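Local structure of xyloglucan-specific endo-beta-1,4-glucanase (Uncultured bacterium, 4W88) at residues A[3-6]-A[7-11]. The protein probably cleaves internal beta-1,4-glucosidic bonds of the plant cell-wall polysaccharide xyloglucan, as a glycoside hydrolase of family 5. The protein carries 1 engineered substitution. Numbering follows the deposited sequence.
Sequences SRVF and DILSN
V5 and L9 meet one turn apart on the short helix 3-9 and illustrate how an amphipathic helix sorts its side chains. On the buried side, V5 CG1 lies 3.8 Å from L9 CD1, the two side chains lying side by side and pointing the same way. I8 does the same beside R4: its CD1 sits over the centre of one guanidinium face, 4.1 Å from R4 CZ. The arginine gets there with CG anti to its own N (chi1 -175°) and a chain extended as far as NE, and its NH1 hydrogen-bonds the carbonyl oxygen of D190. Four i to i+4 backbone bonds bind the turns, the straightest from L9 N to V5 O (3.0 Å, 175° at the hydrogen).

The other flank, with D7 and S10 exposed, is looser. F6, although exposed too, rests against P266 alongside V5. Further along, S10 OG donates to D7 O (2.7 Å), while N11 N and ND2 both reach I8 O from the same face of its plane.

Within this eight-stranded TIM barrel, the helix precedes the first strand, 15-18; P266, which V5 and F6 touch, comes just before strand 267-272, and I8 touches Y97 of strand 97-101.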
ATOM      1  N   SER A   3     -20.444  -2.910  -6.487  1.00 32.90           N
ATOM      2  CA  SER A   3     -19.922  -3.843  -7.460  1.00 38.29           C
ATOM      3  C   SER A   3     -18.986  -3.161  -8.495  1.00 34.07           C
ATOM      4  O   SER A   3     -18.131  -3.822  -9.053  1.00 34.92           O
ATOM      5  CB  SER A   3     -21.078  -4.572  -8.115  1.00 44.89           C
ATOM      6  OG  SER A   3     -21.832  -3.643  -8.779  1.00 43.01           O
ATOM      7  N   ARG A   4     -19.129  -1.859  -8.755  1.00 27.58           N
ATOM      8  CA  ARG A   4     -18.131  -1.161  -9.579  1.00 32.01           C
ATOM      9  C   ARG A   4     -16.684  -1.317  -9.104  1.00 24.29           C
ATOM     10  O   ARG A   4     -15.768  -1.562  -9.892  1.00 27.62           O
ATOM     11  CB  ARG A   4     -18.445   0.325  -9.628  1.00 34.86           C
ATOM     12  CG  ARG A   4     -17.542   1.063 -10.549  1.00 35.81           C
ATOM     13  CD  ARG A   4     -18.180   2.347 -11.071  1.00 42.88           C
ATOM     14  NE  ARG A   4     -17.157   3.116 -11.782  1.00 35.82           N
ATOM     15  CZ  ARG A   4     -16.277   3.897 -11.167  1.00 25.45           C
ATOM     16  NH1 ARG A   4     -16.255   3.908  -9.869  1.00 33.11           N
ATOM     17  NH2 ARG A   4     -15.335   4.528 -11.848  1.00 32.29           N
ATOM     18  N   VAL A   5     -16.490  -1.218  -7.800  1.00 24.79           N
ATOM     19  CA  VAL A   5     -15.150  -1.355  -7.222  1.00 20.58           C
ATOM     20  C   VAL A   5     -14.658  -2.808  -7.417  1.00 23.26           C
ATOM     21  O   VAL A   5     -13.550  -3.038  -7.862  1.00 22.59           O
ATOM     22  CB  VAL A   5     -15.091  -1.019  -5.740  1.00 22.72           C
ATOM     23  CG1 VAL A   5     -13.688  -1.253  -5.204  1.00 21.17           C
ATOM     24  CG2 VAL A   5     -15.529   0.416  -5.503  1.00 23.16           C
ATOM     25  N   PHE A   6     -15.515  -3.772  -7.150  1.00 21.78           N
ATOM     26  CA  PHE A   6     -15.166  -5.195  -7.381  1.00 24.23           C
ATOM     27  C   PHE A   6     -14.812  -5.442  -8.847  1.00 23.54           C
ATOM     28  O   PHE A   6     -13.816  -6.113  -9.146  1.00 26.02           O
ATOM     29  CB  PHE A   6     -16.287  -6.120  -6.923  1.00 25.23           C
ATOM     30  CG  PHE A   6     -16.412  -6.260  -5.425  1.00 21.79           C
ATOM     31  CD1 PHE A   6     -15.468  -6.922  -4.672  1.00 29.46           C
ATOM     32  CD2 PHE A   6     -17.533  -5.766  -4.756  1.00 25.91           C
ATOM     33  CE1 PHE A   6     -15.618  -7.068  -3.297  1.00 27.80           C
ATOM     34  CE2 PHE A   6     -17.664  -5.887  -3.376  1.00 28.57           C
ATOM     35  CZ  PHE A   6     -16.739  -6.576  -2.640  1.00 26.17           C
ATOM     36  N   ASP A   7     -15.558  -4.841  -9.770  1.00 25.66           N
ATOM     37  CA  ASP A   7     -15.229  -5.031 -11.180  1.00 29.49           C
ATOM     38  C   ASP A   7     -13.909  -4.482 -11.564  1.00 27.19           C
ATOM     39  O   ASP A   7     -13.161  -5.162 -12.239  1.00 27.33           O
ATOM     40  CB  ASP A   7     -16.275  -4.384 -12.079  1.00 29.37           C
ATOM     41  CG  ASP A   7     -17.551  -5.113 -12.022  1.00 38.77           C
ATOM     42  OD1 ASP A   7     -17.686  -6.268 -11.493  1.00 54.69           O
ATOM     43  OD2 ASP A   7     -18.487  -4.557 -12.645  1.00 65.50           O
ATOM     44  N   ILE A   8     -13.599  -3.273 -11.089  1.00 27.16           N
ATOM     45  CA  ILE A   8     -12.283  -2.695 -11.360  1.00 26.92           C
ATOM     46  C   ILE A   8     -11.173  -3.586 -10.817  1.00 23.88           C
ATOM     47  O   ILE A   8     -10.266  -3.951 -11.563  1.00 22.69           O
ATOM     48  CB  ILE A   8     -12.171  -1.265 -10.806  1.00 21.17           C
ATOM     49  CG1 ILE A   8     -13.053  -0.342 -11.646  1.00 24.33           C
ATOM     50  CG2 ILE A   8     -10.763  -0.771 -10.836  1.00 23.13           C
ATOM     51  CD1 ILE A   8     -13.339   1.004 -11.015  1.00 22.88           C
ATOM     52  N   LEU A   9     -11.259  -3.964  -9.537  1.00 21.67           N
ATOM     53  CA  LEU A   9     -10.199  -4.760  -8.926  1.00 21.12           C
ATOM     54  C   LEU A   9     -10.050  -6.132  -9.614  1.00 20.38           C
ATOM     55  O   LEU A   9      -8.944  -6.675  -9.605  1.00 22.42           O
ATOM     56  CB  LEU A   9     -10.496  -4.965  -7.452  1.00 20.30           C
ATOM     57  CG  LEU A   9     -10.454  -3.691  -6.595  1.00 21.59           C
ATOM     58  CD1 LEU A   9     -11.005  -3.939  -5.192  1.00 22.18           C
ATOM     59  CD2 LEU A   9      -9.024  -3.123  -6.517  1.00 25.10           C
ATOM     60  N   SER A  10     -11.125  -6.715 -10.152  1.00 21.06           N
ATOM     61  CA  SER A  10     -11.035  -8.026 -10.780  1.00 21.31           C
ATOM     62  C   SER A  10     -10.109  -8.068 -11.980  1.00 23.03           C
ATOM     63  O   SER A  10      -9.717  -9.136 -12.409  1.00 23.32           O
ATOM     64  CB  SER A  10     -12.422  -8.526 -11.215  1.00 22.46           C
ATOM     65  OG  SER A  10     -12.938  -7.822 -12.347  1.00 26.97           O
ATOM     66  N   ASN A  11      -9.784  -6.902 -12.534  1.00 25.82           N
ATOM     67  CA  ASN A  11      -8.854  -6.798 -13.663  1.00 23.24           C
ATOM     68  C   ASN A  11      -7.391  -6.995 -13.273  1.00 24.73           C
ATOM     69  O   ASN A  11      -6.541  -7.142 -14.155  1.00 23.68           O
ATOM     70  CB  ASN A  11      -9.052  -5.455 -14.390  1.00 26.43           C
ATOM     71  CG  ASN A  11     -10.358  -5.381 -15.061  1.00 28.18           C
ATOM     72  OD1 ASN A  11     -10.589  -6.124 -16.021  1.00 32.91           O
ATOM     73  ND2 ASN A  11     -11.287  -4.628 -14.500  1.00 30.24           N
TER